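Local coordinates for protein-glutamine gamma-glutamyltransferase (Pseudomonas aeruginosa PAO1, PDB 6G49), which shows transglutaminase activity in vitro, linking protein glutamine and lysine side chains with release of ammonia, and is critical for the viability of the bacterium, at residues R58-E62 with G276-L280. Sequence-based numbering, arbitrary orientation. Where two conformers were deposited one is given.
Sequences RVRFE and GNYLL. With PO4 (phosphate ion), chain H.
Arg-58 runs its aliphatic chain beside the ring of Tyr-278, the two side chains pointing the same way, with CD 3.4 Å from CE1. A bend at chi3 (-75°) then turns the guanidinium to 74° from the ring plane, and its edge faces the tyrosine OH. On the same face of the sheet, Arg-58 CG meets CG of Leu-280, its non-hydrogen-bonded partner. Val-59 forms the hydrogen-bonded pair with Leu-279: N-H to Leu-279 O and Val-59 O from Leu-279 N, both 2.8 Å. Their side chains share the other face of the sheet, where Val-59 also touches Trp-73. Arg-60 has CG anti to the backbone N (chi1 -155°), sending its chain out toward the turn before strand 278-282, and a bend at chi3 brings NE and NH2 onto two carbonyls there. NH2 donates to Gly-276 O at 2.7 Å, nearly within the guanidinium plane, whereas NE reaches Asn-277 O (3.2 Å) from above that carbonyl's plane. NH2 also approaches O1 of a phosphate, probably from the crystallisation liquor, too closely for an ordinary hydrogen bond, so the exact length is doubtful; O2 of the same ion lies at the edge of the Tyr-278 ring, 3.1 Å from CE2. Beyond the paired residues, a water accepts from Phe-61 N and bonds weakly to Asn-277 O. The Phe-61 ring meets Tyr-109 of strand 107-113. Asn-277 and Tyr-278, both opposite Asn-273, make a G1 beta bulge in the hairpin of strands 271-273 and 278-282; strand 55-61 lies between 278-282 and 107-113 in a six-stranded antiparallel sheet of the periplasmic domain, away from the predicted Cys-His-Asp active site.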
ATOM      1  N   ARG A  58      11.798  11.356   8.640  1.00 19.29           N
ATOM      2  CA  ARG A  58      12.632  12.176   7.787  1.00 21.35           C
ATOM      3  C   ARG A  58      13.593  11.222   7.090  1.00 17.81           C
ATOM      4  O   ARG A  58      13.924  10.187   7.628  1.00 19.51           O
ATOM      5  CB  ARG A  58      13.344  13.263   8.570  1.00 20.02           C
ATOM      6  CG  ARG A  58      12.382  14.332   9.039  1.00 22.62           C
ATOM      7  CD  ARG A  58      13.047  15.350   9.933  1.00 23.28           C
ATOM      8  NE  ARG A  58      13.293  14.806  11.247  1.00 25.44           N
ATOM      9  CZ  ARG A  58      14.118  15.350  12.123  1.00 38.30           C
ATOM     10  NH1 ARG A  58      14.776  16.452  11.811  1.00 36.17           N
ATOM     11  NH2 ARG A  58      14.280  14.795  13.303  1.00 34.53           N
ATOM     12  N   VAL A  59      14.017  11.577   5.886  1.00 18.94           N
ATOM     13  CA  VAL A  59      14.843  10.697   5.064  1.00 17.81           C
ATOM     14  C   VAL A  59      15.918  11.523   4.372  1.00 18.28           C
ATOM     15  O   VAL A  59      15.627  12.538   3.767  1.00 21.95           O
ATOM     16  CB  VAL A  59      14.030   9.932   3.996  1.00 22.00           C
ATOM     17  CG1 VAL A  59      14.907   8.954   3.225  1.00 20.54           C
ATOM     18  CG2 VAL A  59      12.888   9.190   4.575  1.00 28.10           C
ATOM     19  N   ARG A  60      17.121  10.970   4.341  1.00 21.42           N
ATOM     20  CA  ARG A  60      18.244  11.557   3.624  1.00 23.01           C
ATOM     21  C   ARG A  60      18.822  10.475   2.686  1.00 18.93           C
ATOM     22  O   ARG A  60      19.221   9.431   3.151  1.00 22.50           O
ATOM     23  CB  ARG A  60      19.308  12.055   4.599  1.00 26.18           C
ATOM     24  CG  ARG A  60      20.188  13.168   4.070  1.00 33.24           C
ATOM     25  CD  ARG A  60      20.996  13.812   5.192  1.00 26.21           C
ATOM     26  NE  ARG A  60      20.490  15.104   5.641  1.00 28.25           N
ATOM     27  CZ  ARG A  60      20.360  15.452   6.915  1.00 23.99           C
ATOM     28  NH1 ARG A  60      20.665  14.598   7.871  1.00 24.55           N
ATOM     29  NH2 ARG A  60      19.917  16.647   7.245  1.00 30.10           N
ATOM     30  N   PHE A  61      18.857  10.738   1.379  1.00 21.37           N
ATOM     31  CA  PHE A  61      19.368   9.795   0.419  1.00 22.35           C
ATOM     32  C   PHE A  61      20.885   9.985   0.232  1.00 24.94           C
ATOM     33  O   PHE A  61      21.356  11.141   0.334  1.00 26.16           O
ATOM     34  CB  PHE A  61      18.657  10.006  -0.920  1.00 25.04           C
ATOM     35  CG  PHE A  61      17.293   9.338  -0.963  1.00 25.02           C
ATOM     36  CD1 PHE A  61      16.152   9.991  -0.551  1.00 30.42           C
ATOM     37  CD2 PHE A  61      17.212   8.026  -1.390  1.00 30.50           C
ATOM     38  CE1 PHE A  61      14.923   9.330  -0.597  1.00 24.86           C
ATOM     39  CE2 PHE A  61      15.985   7.375  -1.467  1.00 28.95           C
ATOM     40  CZ  PHE A  61      14.857   8.049  -1.069  1.00 26.89           C
ATOM     41  N   GLU A  62      21.613   8.893  -0.042  1.00 23.56           N
ATOM     42  CA  GLU A  62      23.061   9.010  -0.376  0.60 26.03           C
ATOM     43  C   GLU A  62      23.252   9.818  -1.666  1.00 37.07           C
ATOM     44  O   GLU A  62      24.149  10.682  -1.729  1.00 43.93           O
ATOM     45  CB  GLU A  62      23.680   7.630  -0.438  0.60 27.15           C
ATOM     46  CG  GLU A  62      23.866   7.017   0.929  0.60 26.39           C
ATOM     47  CD  GLU A  62      24.859   5.869   0.994  0.60 30.00           C
ATOM     48  OE1 GLU A  62      25.473   5.583  -0.043  0.60 28.71           O
ATOM     49  OE2 GLU A  62      24.982   5.254   2.088  0.60 42.27           O
ATOM     50  N   GLY A 276      18.208  21.609   4.823  1.00 23.93           N
ATOM     51  CA  GLY A 276      18.812  20.469   5.507  1.00 26.25           C
ATOM     52  C   GLY A 276      19.142  19.293   4.641  1.00 22.74           C
ATOM     53  O   GLY A 276      19.747  18.363   5.119  1.00 26.82           O
ATOM     54  N   ASN A 277      18.747  19.302   3.353  1.00 23.10           N
ATOM     55  CA  ASN A 277      18.945  18.266   2.419  1.00 24.04           C
ATOM     56  C   ASN A 277      18.300  16.941   2.876  1.00 27.29           C
ATOM     57  O   ASN A 277      18.936  15.870   2.892  1.00 27.36           O
ATOM     58  CB  ASN A 277      20.418  18.027   2.109  1.00 28.17           C
ATOM     59  CG  ASN A 277      20.574  17.196   0.869  1.00 30.10           C
ATOM     60  OD1 ASN A 277      19.806  17.303  -0.074  1.00 32.63           O
ATOM     61  ND2 ASN A 277      21.535  16.293   0.892  1.00 41.58           N
ATOM     62  N   TYR A 278      17.025  17.049   3.276  1.00 24.72           N
ATOM     63  CA  TYR A 278      16.279  15.838   3.647  1.00 21.82           C
ATOM     64  C   TYR A 278      14.827  16.020   3.250  1.00 19.43           C
ATOM     65  O   TYR A 278      14.318  17.127   3.009  1.00 19.96           O
ATOM     66  CB  TYR A 278      16.433  15.541   5.131  1.00 22.47           C
ATOM     67  CG  TYR A 278      15.923  16.550   6.113  1.00 25.98           C
ATOM     68  CD1 TYR A 278      14.613  16.569   6.576  1.00 24.79           C
ATOM     69  CD2 TYR A 278      16.815  17.432   6.732  1.00 26.88           C
ATOM     70  CE1 TYR A 278      14.179  17.483   7.514  1.00 28.72           C
ATOM     71  CE2 TYR A 278      16.396  18.335   7.687  1.00 29.10           C
ATOM     72  CZ  TYR A 278      15.081  18.343   8.111  1.00 36.41           C
ATOM     73  OH  TYR A 278      14.634  19.240   9.037  1.00 33.73           O
ATOM     74  N   LEU A 279      14.125  14.869   3.201  1.00 20.72           N
ATOM     75  CA  LEU A 279      12.691  14.816   2.993  0.50 20.48           C
ATOM     76  C   LEU A 279      11.989  14.615   4.343  1.00 19.01           C
ATOM     77  O   LEU A 279      12.405  13.784   5.156  1.00 21.16           O
ATOM     78  CB  LEU A 279      12.324  13.619   2.106  0.50 22.84           C
ATOM     79  CG  LEU A 279      12.511  13.736   0.595  0.50 22.71           C
ATOM     80  CD1 LEU A 279      11.874  12.515  -0.056  0.50 25.93           C
ATOM     81  CD2 LEU A 279      11.911  14.984  -0.004  0.50 28.12           C
ATOM     82  N   LEU A 280      10.947  15.404   4.571  1.00 19.82           N
ATOM     83  CA  LEU A 280      10.005  15.169   5.653  1.00 22.13           C
ATOM     84  C   LEU A 280       8.823  14.365   5.072  1.00 20.42           C
ATOM     85  O   LEU A 280       8.327  14.672   3.993  1.00 22.07           O
ATOM     86  CB  LEU A 280       9.495  16.482   6.223  1.00 24.85           C
ATOM     87  CG  LEU A 280      10.606  17.327   6.850  1.00 26.56           C
ATOM     88  CD1 LEU A 280      11.023  18.381   5.866  1.00 27.43           C
ATOM     89  CD2 LEU A 280      10.168  17.926   8.155  1.00 30.34           C
TER
HETATM   90  P   PO4 H 507      19.060  18.764  10.335  0.50 44.45           P
HETATM   91  O1  PO4 H 507      19.699  17.638   9.455  0.50 38.88           O
HETATM   92  O2  PO4 H 507      18.336  19.855   9.567  0.50 62.19           O
HETATM   93  O3  PO4 H 507      18.139  18.250  11.439  0.50 51.63           O
HETATM   94  O4  PO4 H 507      20.063  19.602  11.126  0.50 68.01           O
HETATM   95  O   HOH W   1      18.350  13.536   0.562  1.00 37.76           O